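Cation efflux system protein cusF (Escherichia coli, PDB 3E6Z) carries copper in the periplasm as the small metallochaperone of the Cus efflux system, which gives resistance to copper and silver, binding one copper per polypeptide. Local coordinates at residues 19-28 with 38-46; 6-17 with 54-65. The protein carries 1 engineered substitution. One frame throughout, in Å; residues are numbered along the deposited sequence. Where two conformers were deposited one is given.

From the N terminus, strand 8-18 comes first and at once enters contact 2, whose partner, strand 59-67, arrives much later; the pairing of 6-17 with 54-65 therefore closes a long loop of 36 intervening residues. Nested inside that loop is contact 1, the hairpin in which strand 23-28 meets strand 39-44 after nine residues. The contacts do not cross but touch, since strand 8-18 is also the sheet neighbour of strand 23-28, with backbone bonds between T25 and both K15 and G16. Together they order four of the five strands as 39-44, 23-28, 8-18, 59-67 in the small OB-fold barrel, with F43 of contact 1 meeting F62 and F64 of contact 2.

Contact 1. Residues 19-28 with 38-46; sequences LESKKITIHH and EMTMRFTIT. With CU (copper (II) ion), chain B; ACT (acetate ion), chain C.
H28, M39 and M41 grip a copper(II) ion across an antiparallel beta hairpin of the OB-fold barrel, strand 23-28 against strand 39-44. NE2 of H28 binds the metal at 2.0 Å, while M39 SD and M41 SD each lie 2.3 Å from it. M41 SD stands at the edge of the imidazole, in its plane; the backbone oxygen of M39 sits over one ring face. H28 holds CG between its backbone N and carbonyl carbon (chi1 70°), which swings the ring across to the methionine strand. On this same face of the sheet, I26 lies at about a right angle to F43, its CD1 3.7 Å from F43 CD2, and F43 meets F62 and F64 edge-to-face in the barrel interior. I24 likewise crosses I45 near a right angle.

The other face, with K23, T25, H27, R42, T40 and T44, is polar. K23 runs beside T44, and its NZ bonds both T44 OG1 and an acetate oxygen. The CG of K23 lies over one face of the R42 guanidinium, which gives its edge to the other acetate oxygen and to two waters. The acetate, probably from the crystallisation liquor, bridges the two cationic side chains. Near the metal end, H27 turns CG away from its backbone N (chi1 -175°), and ND1 of the ring and OG1 of T40 share a hydrogen bond of 2.7 Å near the ring plane.

Contact 2. Residues 6-17 with 54-65; sequences QVISATGVVKGI and IKTGDKVAFNFV
I8 lies over F64 and A10 over F62, two aliphatic-on-aromatic pairs that make the close-packed face between 6-17 and 54-65. CB of I8 stands 3.9 Å from the F64 ring centroid in a CH-pi contact, offset toward the rim, while its CG2 comes within 3.5 Å of F64 CZ. A10 CB repeats the pattern at 4.1 Å from the F62 centroid. Both phenylalanines set CG between backbone N and carbonyl carbon (chi1 60° for F62, 63° for F64), which turns the rings back over the partner strand. At G12 the F62 ring edge approaches the backbone N.

Antiparallel pairing of strand 8-17 with strand 59-65 carries this part of the OB-fold barrel, with paired backbone bonds at I8-F64, A10-F62 and G12-V60. Farther along, V14 continues the apolar face, its CG2 3.6 Å from V60 CG1, and the V14 backbone binds both D58 O and G57 N of the type II turn K55-D58.

The opposite face, with S9, T11, V13, K59, A61 and N63, is thinner and more solvent-exposed. T11 and A61 barely meet there, and the T11 hydroxyl bonds D29 instead. S9 OG lies so close to N63 OD1, in one of two conformers, that their bond is doubtful; N63 ND2 reaches D75. In the turn, D58 takes the K55 backbone N on OD2, met from above the carboxylate plane, while K55 NZ closes a 2.9 Å salt bridge to the syn lone pair of D58 OD1.

Contact 1. Residues 19-28 with 38-46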
loop_
_atom_site.group_PDB
_atom_site.type_symbol
_atom_site.label_atom_id
_atom_site.label_comp_id
_atom_site.label_asym_id
_atom_site.label_seq_id
_atom_site.Cartn_x
_atom_site.Cartn_y
_atom_site.Cartn_z
ATOM N N LEU A 19 14.509 2.094 -0.799
ATOM C CA LEU A 19 14.637 2.433 -2.234
ATOM C C LEU A 19 15.702 1.662 -3.007
ATOM O O LEU A 19 15.929 1.928 -4.227
ATOM C CB LEU A 19 14.879 3.919 -2.415
ATOM C CG LEU A 19 13.751 4.793 -1.881
ATOM C CD1 LEU A 19 14.014 6.265 -2.165
ATOM C CD2 LEU A 19 12.366 4.314 -2.387
ATOM N N GLU A 20 16.350 0.706 -2.398
ATOM C CA GLU A 20 17.183 -0.245 -3.132
ATOM C C GLU A 20 16.307 -1.397 -3.615
ATOM O O GLU A 20 16.374 -1.829 -4.794
ATOM C CB GLU A 20 18.323 -0.790 -2.248
ATOM C CG GLU A 20 19.647 -0.067 -2.469
ATOM C CD GLU A 20 20.620 -0.225 -1.302
ATOM O OE1 GLU A 20 20.357 -1.037 -0.355
ATOM O OE2 GLU A 20 21.659 0.486 -1.293
ATOM N N SER A 21 15.493 -1.943 -2.733
ATOM C CA SER A 21 14.649 -3.083 -3.058
ATOM C C SER A 21 13.290 -2.642 -3.559
ATOM O O SER A 21 12.531 -3.495 -4.022
ATOM C CB SER A 21 14.446 -3.981 -1.885
ATOM O OG SER A 21 13.811 -3.286 -0.803
ATOM N N LYS A 22 13.026 -1.312 -3.462
ATOM C CA LYS A 22 11.754 -0.700 -3.945
ATOM C C LYS A 22 10.560 -1.260 -3.128
ATOM O O LYS A 22 9.534 -1.634 -3.671
ATOM C CB LYS A 22 11.534 -0.907 -5.449
ATOM C CG LYS A 22 12.688 -0.331 -6.330
ATOM C CD LYS A 22 12.868 1.183 -6.237
ATOM C CE LYS A 22 13.831 1.855 -7.192
ATOM N NZ LYS A 22 15.234 1.426 -7.029
ATOM N N LYS A 23 10.722 -1.245 -1.768
ATOM C CA LYS A 23 9.734 -1.812 -0.870
ATOM C C LYS A 23 9.369 -0.756 0.201
ATOM O O LYS A 23 10.265 -0.214 0.854
ATOM C CB LYS A 23 10.237 -3.076 -0.195
ATOM C CG LYS A 23 10.583 -4.224 -1.124
ATOM C CD LYS A 23 9.394 -4.885 -1.788
ATOM C CE LYS A 23 9.880 -5.910 -2.775
ATOM N NZ LYS A 23 8.748 -6.779 -3.301
ATOM N N ILE A 24 8.105 -0.541 0.374
ATOM C CA ILE A 24 7.596 0.315 1.458
ATOM C C ILE A 24 6.852 -0.635 2.383
ATOM O O ILE A 24 5.874 -1.296 1.995
ATOM C CB ILE A 24 6.645 1.369 0.930
ATOM C CG1 ILE A 24 7.334 2.247 -0.138
ATOM C CG2 ILE A 24 6.196 2.318 2.154
ATOM C CD1 ILE A 24 6.480 3.230 -0.702
ATOM N N THR A 25 7.302 -0.709 3.679
ATOM C CA THR A 25 6.639 -1.500 4.676
ATOM C C THR A 25 5.595 -0.580 5.390
ATOM O O THR A 25 5.995 0.489 5.910
ATOM C CB THR A 25 7.658 -2.065 5.674
ATOM O OG1 THR A 25 8.571 -2.879 4.938
ATOM C CG2 THR A 25 7.053 -2.895 6.740
ATOM N N ILE A 26 4.338 -0.973 5.329
ATOM C CA ILE A 26 3.220 -0.166 5.837
ATOM C C ILE A 26 2.426 -0.964 6.796
ATOM O O ILE A 26 2.045 -2.132 6.519
ATOM C CB ILE A 26 2.287 0.335 4.679
ATOM C CG1 ILE A 26 3.117 1.101 3.667
ATOM C CG2 ILE A 26 1.085 1.174 5.256
ATOM C CD1 ILE A 26 2.276 1.562 2.393
ATOM N N HIS A 27 2.092 -0.327 7.981
ATOM C CA HIS A 27 1.147 -0.965 8.875
ATOM C C HIS A 27 -0.227 -0.339 8.564
ATOM O O HIS A 27 -0.503 0.852 8.810
ATOM C CB HIS A 27 1.560 -0.697 10.335
ATOM C CG HIS A 27 0.670 -1.435 11.280
ATOM N ND1 HIS A 27 0.672 -2.796 11.297
ATOM C CD2 HIS A 27 -0.274 -0.990 12.178
ATOM C CE1 HIS A 27 -0.239 -3.174 12.191
ATOM N NE2 HIS A 27 -0.831 -2.111 12.725
ATOM N N HIS A 28 -1.053 -1.127 7.817
ATOM C CA HIS A 28 -2.313 -0.614 7.308
ATOM C C HIS A 28 -3.475 -0.773 8.328
ATOM O O HIS A 28 -3.454 -1.711 9.140
ATOM C CB HIS A 28 -2.654 -1.221 5.916
ATOM C CG HIS A 28 -3.035 -2.691 5.923
ATOM N ND1 HIS A 28 -4.176 -3.174 6.485
ATOM C CD2 HIS A 28 -2.486 -3.776 5.291
ATOM C CE1 HIS A 28 -4.312 -4.495 6.220
ATOM N NE2 HIS A 28 -3.279 -4.912 5.479
ATOM N N GLU A 38 -5.991 -4.809 10.872
ATOM C CA GLU A 38 -4.738 -4.099 10.815
ATOM C C GLU A 38 -3.607 -5.111 10.487
ATOM O O GLU A 38 -3.577 -6.226 11.016
ATOM C CB GLU A 38 -4.426 -3.456 12.131
ATOM C CG GLU A 38 -5.415 -2.432 12.643
ATOM C CD GLU A 38 -6.506 -3.020 13.493
ATOM O OE1 GLU A 38 -6.732 -4.287 13.464
ATOM O OE2 GLU A 38 -7.170 -2.202 14.206
ATOM N N MET A 39 -2.675 -4.763 9.592
ATOM C CA MET A 39 -1.588 -5.671 9.267
ATOM C C MET A 39 -0.342 -4.879 8.839
ATOM O O MET A 39 -0.505 -3.892 8.148
ATOM C CB MET A 39 -1.892 -6.586 8.027
ATOM C CG MET A 39 -3.112 -7.438 8.127
ATOM S SD MET A 39 -3.542 -8.215 6.572
ATOM C CE MET A 39 -2.327 -9.483 6.538
ATOM N N THR A 40 0.872 -5.387 9.145
ATOM C CA THR A 40 2.088 -4.821 8.539
ATOM C C THR A 40 2.383 -5.655 7.306
ATOM O O THR A 40 2.535 -6.902 7.368
ATOM C CB THR A 40 3.300 -4.898 9.527
ATOM O OG1 THR A 40 3.006 -4.105 10.690
ATOM C CG2 THR A 40 4.592 -4.495 8.877
ATOM N N MET A 41 2.519 -4.979 6.155
ATOM C CA MET A 41 2.736 -5.638 4.875
ATOM C C MET A 41 3.795 -4.866 4.096
ATOM O O MET A 41 3.978 -3.653 4.299
ATOM C CB MET A 41 1.447 -5.774 4.006
ATOM C CG MET A 41 0.287 -6.397 4.741
ATOM S SD MET A 41 -1.108 -6.715 3.693
ATOM C CE MET A 41 -0.708 -8.296 2.955
ATOM N N ARG A 42 4.440 -5.582 3.140
ATOM C CA ARG A 42 5.393 -4.981 2.228
ATOM C C ARG A 42 4.719 -4.634 0.911
ATOM O O ARG A 42 4.053 -5.530 0.272
ATOM C CB ARG A 42 6.551 -5.943 1.913
ATOM C CG ARG A 42 7.421 -6.207 3.112
ATOM C CD ARG A 42 8.261 -7.494 2.963
ATOM N NE ARG A 42 9.219 -7.541 1.850
ATOM C CZ ARG A 42 10.431 -6.995 1.847
ATOM N NH1 ARG A 42 11.212 -7.111 0.786
ATOM N NH2 ARG A 42 10.890 -6.254 2.853
ATOM N N PHE A 43 4.871 -3.427 0.457
ATOM C CA PHE A 43 4.282 -2.915 -0.812
ATOM C C PHE A 43 5.407 -2.514 -1.717
ATOM O O PHE A 43 6.457 -2.004 -1.336
ATOM C CB PHE A 43 3.352 -1.719 -0.508
ATOM C CG PHE A 43 2.165 -2.109 0.320
ATOM C CD1 PHE A 43 0.998 -2.606 -0.332
ATOM C CD2 PHE A 43 2.205 -2.113 1.760
ATOM C CE1 PHE A 43 -0.026 -3.147 0.357
ATOM C CE2 PHE A 43 1.113 -2.576 2.447
ATOM C CZ PHE A 43 -0.015 -3.096 1.807
ATOM N N THR A 44 5.186 -2.823 -3.021
ATOM C CA THR A 44 6.235 -2.677 -4.022
ATOM C C THR A 44 6.059 -1.430 -4.857
ATOM O O THR A 44 4.981 -1.184 -5.394
ATOM C CB THR A 44 6.255 -3.930 -4.926
ATOM O OG1 THR A 44 6.516 -5.079 -4.143
ATOM C CG2 THR A 44 7.320 -3.832 -6.023
ATOM N N ILE A 45 7.135 -0.639 -4.989
ATOM C CA ILE A 45 7.163 0.516 -5.858
ATOM C C ILE A 45 7.606 -0.002 -7.228
ATOM O O ILE A 45 8.649 -0.634 -7.386
ATOM C CB ILE A 45 8.214 1.544 -5.384
ATOM C CG1 ILE A 45 7.992 1.952 -3.930
ATOM C CG2 ILE A 45 8.237 2.737 -6.342
ATOM C CD1 ILE A 45 9.200 2.693 -3.369
ATOM N N THR A 46 6.772 0.250 -8.232
ATOM C CA THR A 46 7.125 -0.065 -9.634
ATOM C C THR A 46 7.308 1.252 -10.379
ATOM O O THR A 46 6.939 2.336 -9.914
ATOM C CB THR A 46 5.974 -0.891 -10.297
ATOM O OG1 THR A 46 4.944 0.034 -10.542
ATOM C CG2 THR A 46 5.538 -2.079 -9.446
HETATM CU CU CU B . -3.123 -6.780 4.844
HETATM C C ACT C . 6.742 -8.678 -0.643
HETATM O O ACT C . 6.868 -7.854 -1.520
HETATM O OXT ACT C . 7.775 -9.183 -0.064
HETATM C CH3 ACT C . 5.390 -9.066 -0.240
HETATM O O HOH W 1 13.400 -5.154 1.468
HETATM O O HOH W 2 9.665 -5.359 5.419
#

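Contact 2. Residues 6-17 with 54-65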
loop_
_atom_site.group_PDB
_atom_site.type_symbol
_atom_site.label_atom_id
_atom_site.label_comp_id
_atom_site.label_asym_id
_atom_site.label_seq_id
_atom_site.Cartn_x
_atom_site.Cartn_y
_atom_site.Cartn_z
ATOM N N GLN A 6 -10.061 -5.319 -7.877
ATOM C CA GLN A 6 -8.702 -5.175 -8.517
ATOM C C GLN A 6 -7.871 -4.175 -7.750
ATOM O O GLN A 6 -6.881 -4.488 -7.051
ATOM C CB GLN A 6 -8.885 -4.833 -9.993
ATOM C CG GLN A 6 -9.621 -5.890 -10.769
ATOM C CD GLN A 6 -8.927 -7.235 -10.869
ATOM O OE1 GLN A 6 -7.761 -7.413 -10.495
ATOM N NE2 GLN A 6 -9.678 -8.213 -11.372
ATOM N N VAL A 7 -8.321 -2.938 -7.743
ATOM C CA VAL A 7 -7.499 -1.948 -7.034
ATOM C C VAL A 7 -8.043 -1.956 -5.597
ATOM O O VAL A 7 -9.257 -1.749 -5.390
ATOM C CB VAL A 7 -7.578 -0.570 -7.665
ATOM C CG1 VAL A 7 -6.784 0.494 -6.834
ATOM C CG2 VAL A 7 -6.941 -0.594 -9.096
ATOM N N ILE A 8 -7.157 -2.185 -4.592
ATOM C CA ILE A 8 -7.492 -2.133 -3.158
ATOM C C ILE A 8 -7.012 -0.817 -2.618
ATOM O O ILE A 8 -5.873 -0.443 -2.809
ATOM C CB ILE A 8 -6.886 -3.286 -2.427
ATOM C CG1 ILE A 8 -7.340 -4.642 -3.011
ATOM C CG2 ILE A 8 -7.271 -3.230 -0.958
ATOM C CD1 ILE A 8 -6.630 -5.814 -2.525
ATOM N N SER A 9 -7.947 -0.070 -1.987
ATOM C CA SER A 9 -7.573 1.195 -1.338
ATOM C C SER A 9 -7.430 0.988 0.157
ATOM O O SER A 9 -8.104 0.193 0.767
ATOM C CB SER A 9 -8.598 2.299 -1.488
ATOM O OG SER A 9 -8.995 2.560 -2.790
ATOM N N ALA A 10 -6.444 1.672 0.724
ATOM C CA ALA A 10 -6.179 1.539 2.143
ATOM C C ALA A 10 -5.538 2.774 2.683
ATOM O O ALA A 10 -5.115 3.663 1.998
ATOM C CB ALA A 10 -5.311 0.382 2.382
ATOM N N THR A 11 -5.526 2.826 4.026
ATOM C CA THR A 11 -4.729 3.818 4.749
ATOM C C THR A 11 -3.827 3.120 5.733
ATOM O O THR A 11 -4.003 1.944 6.033
ATOM C CB THR A 11 -5.698 4.852 5.494
ATOM O OG1 THR A 11 -6.571 4.147 6.407
ATOM C CG2 THR A 11 -6.575 5.676 4.572
ATOM N N GLY A 12 -2.794 3.840 6.200
ATOM C CA GLY A 12 -1.896 3.217 7.183
ATOM C C GLY A 12 -0.781 4.183 7.585
ATOM O O GLY A 12 -0.888 5.348 7.278
ATOM N N VAL A 13 0.214 3.566 8.199
ATOM C CA VAL A 13 1.381 4.353 8.648
ATOM C C VAL A 13 2.630 3.668 8.028
ATOM O O VAL A 13 2.822 2.459 8.136
ATOM C CB VAL A 13 1.512 4.357 10.186
ATOM C CG1 VAL A 13 2.846 5.073 10.610
ATOM C CG2 VAL A 13 0.274 5.126 10.769
ATOM N N VAL A 14 3.486 4.473 7.438
ATOM C CA VAL A 14 4.727 4.003 6.818
ATOM C C VAL A 14 5.706 3.587 7.965
ATOM O O VAL A 14 6.022 4.414 8.860
ATOM C CB VAL A 14 5.375 5.031 5.976
ATOM C CG1 VAL A 14 6.724 4.578 5.424
ATOM C CG2 VAL A 14 4.387 5.469 4.842
ATOM N N LYS A 15 6.237 2.356 7.924
ATOM C CA LYS A 15 7.198 1.964 8.915
ATOM C C LYS A 15 8.590 1.787 8.376
ATOM O O LYS A 15 9.544 1.947 9.131
ATOM C CB LYS A 15 6.617 0.771 9.596
ATOM C CG LYS A 15 5.305 1.039 10.314
ATOM C CD LYS A 15 5.453 2.014 11.441
ATOM C CE LYS A 15 6.442 1.563 12.565
ATOM N NZ LYS A 15 6.508 2.570 13.651
ATOM N N GLY A 16 8.752 1.564 7.055
ATOM C CA GLY A 16 10.039 1.485 6.460
ATOM C C GLY A 16 9.970 1.835 4.965
ATOM O O GLY A 16 8.921 1.507 4.324
ATOM N N ILE A 17 11.037 2.393 4.444
ATOM C CA ILE A 17 11.154 2.697 3.018
ATOM C C ILE A 17 12.494 2.244 2.576
ATOM O O ILE A 17 13.527 2.744 3.047
ATOM C CB ILE A 17 10.954 4.200 2.699
ATOM C CG1 ILE A 17 9.572 4.669 3.163
ATOM C CG2 ILE A 17 11.153 4.430 1.187
ATOM C CD1 ILE A 17 9.496 6.195 3.257
ATOM N N ILE A 54 6.950 10.927 1.020
ATOM C CA ILE A 54 6.590 10.224 2.286
ATOM C C ILE A 54 7.854 9.917 3.108
ATOM O O ILE A 54 8.981 9.901 2.614
ATOM C CB ILE A 54 5.829 8.927 1.989
ATOM C CG1 ILE A 54 6.679 8.037 1.069
ATOM C CG2 ILE A 54 4.428 9.246 1.365
ATOM C CD1 ILE A 54 6.222 6.542 1.043
ATOM N N LYS A 55 7.608 9.675 4.389
ATOM C CA LYS A 55 8.693 9.307 5.347
ATOM C C LYS A 55 8.106 8.395 6.430
ATOM O O LYS A 55 6.881 8.321 6.594
ATOM C CB LYS A 55 9.401 10.498 5.940
ATOM C CG LYS A 55 8.475 11.334 6.800
ATOM C CD LYS A 55 9.146 12.663 7.170
ATOM C CE LYS A 55 8.317 13.517 8.109
ATOM N NZ LYS A 55 6.990 13.823 7.551
ATOM N N THR A 56 8.974 7.661 7.109
ATOM C CA THR A 56 8.504 6.771 8.150
ATOM C C THR A 56 7.715 7.567 9.205
ATOM O O THR A 56 8.078 8.740 9.545
ATOM C CB THR A 56 9.608 5.944 8.772
ATOM O OG1 THR A 56 10.532 6.863 9.380
ATOM C CG2 THR A 56 10.280 5.051 7.749
ATOM N N GLY A 57 6.661 6.931 9.702
ATOM C CA GLY A 57 5.689 7.555 10.604
ATOM C C GLY A 57 4.584 8.354 9.964
ATOM O O GLY A 57 3.575 8.658 10.609
ATOM N N ASP A 58 4.641 8.594 8.627
ATOM C CA ASP A 58 3.571 9.335 7.989
ATOM C C ASP A 58 2.320 8.466 7.890
ATOM O O ASP A 58 2.394 7.203 7.544
ATOM C CB ASP A 58 3.915 9.717 6.551
ATOM C CG ASP A 58 4.850 10.897 6.419
ATOM O OD1 ASP A 58 5.109 11.620 7.423
ATOM O OD2 ASP A 58 5.382 11.092 5.277
ATOM N N LYS A 59 1.172 8.938 8.279
ATOM C CA LYS A 59 -0.081 8.316 7.876
ATOM C C LYS A 59 -0.171 8.558 6.336
ATOM O O LYS A 59 0.101 9.609 5.867
ATOM C CB LYS A 59 -1.243 9.031 8.586
ATOM C CG LYS A 59 -1.208 9.121 10.006
ATOM C CD LYS A 59 -2.462 9.841 10.651
ATOM C CE LYS A 59 -2.289 9.828 12.133
ATOM N NZ LYS A 59 -3.387 10.415 12.843
ATOM N N VAL A 60 -0.637 7.569 5.580
ATOM C CA VAL A 60 -0.776 7.545 4.120
ATOM C C VAL A 60 -2.089 6.961 3.685
ATOM O O VAL A 60 -2.678 6.149 4.358
ATOM C CB VAL A 60 0.427 6.790 3.461
ATOM C CG1 VAL A 60 1.740 7.581 3.577
ATOM C CG2 VAL A 60 0.546 5.390 4.096
ATOM N N ALA A 61 -2.472 7.405 2.469
ATOM C CA ALA A 61 -3.572 6.782 1.690
ATOM C C ALA A 61 -2.894 6.196 0.424
ATOM O O ALA A 61 -2.083 6.828 -0.205
ATOM C CB ALA A 61 -4.556 7.884 1.272
ATOM N N PHE A 62 -3.262 4.938 0.103
ATOM C CA PHE A 62 -2.576 4.305 -0.976
ATOM C C PHE A 62 -3.524 3.311 -1.576
ATOM O O PHE A 62 -4.514 2.879 -1.039
ATOM C CB PHE A 62 -1.216 3.659 -0.526
ATOM C CG PHE A 62 -1.381 2.611 0.518
ATOM C CD1 PHE A 62 -1.585 2.923 1.916
ATOM C CD2 PHE A 62 -1.288 1.209 0.178
ATOM C CE1 PHE A 62 -1.719 1.921 2.826
ATOM C CE2 PHE A 62 -1.359 0.248 1.109
ATOM C CZ PHE A 62 -1.556 0.552 2.478
ATOM N N ASN A 63 -3.137 2.968 -2.821
ATOM C CA ASN A 63 -3.969 2.021 -3.622
ATOM C C ASN A 63 -2.973 1.013 -4.193
ATOM O O ASN A 63 -1.872 1.366 -4.591
ATOM C CB ASN A 63 -4.681 2.715 -4.796
ATOM C CG ASN A 63 -5.780 3.586 -4.256
ATOM O OD1 ASN A 63 -6.840 3.085 -3.873
ATOM N ND2 ASN A 63 -5.464 4.867 -3.986
ATOM N N PHE A 64 -3.372 -0.280 -4.218
ATOM C CA PHE A 64 -2.429 -1.301 -4.735
ATOM C C PHE A 64 -3.254 -2.402 -5.403
ATOM O O PHE A 64 -4.450 -2.549 -5.272
ATOM C CB PHE A 64 -1.583 -1.871 -3.531
ATOM C CG PHE A 64 -2.400 -2.591 -2.471
ATOM C CD1 PHE A 64 -3.012 -1.837 -1.432
ATOM C CD2 PHE A 64 -2.599 -3.968 -2.465
ATOM C CE1 PHE A 64 -3.696 -2.463 -0.405
ATOM C CE2 PHE A 64 -3.316 -4.559 -1.445
ATOM C CZ PHE A 64 -3.835 -3.807 -0.433
ATOM N N VAL A 65 -2.469 -3.175 -6.196
ATOM C CA VAL A 65 -3.023 -4.342 -6.885
ATOM C C VAL A 65 -2.211 -5.576 -6.454
ATOM O O VAL A 65 -0.981 -5.539 -6.345
ATOM C CB VAL A 65 -3.030 -4.173 -8.435
ATOM C CG1 VAL A 65 -3.920 -2.992 -8.747
ATOM C CG2 VAL A 65 -1.867 -3.997 -8.917
#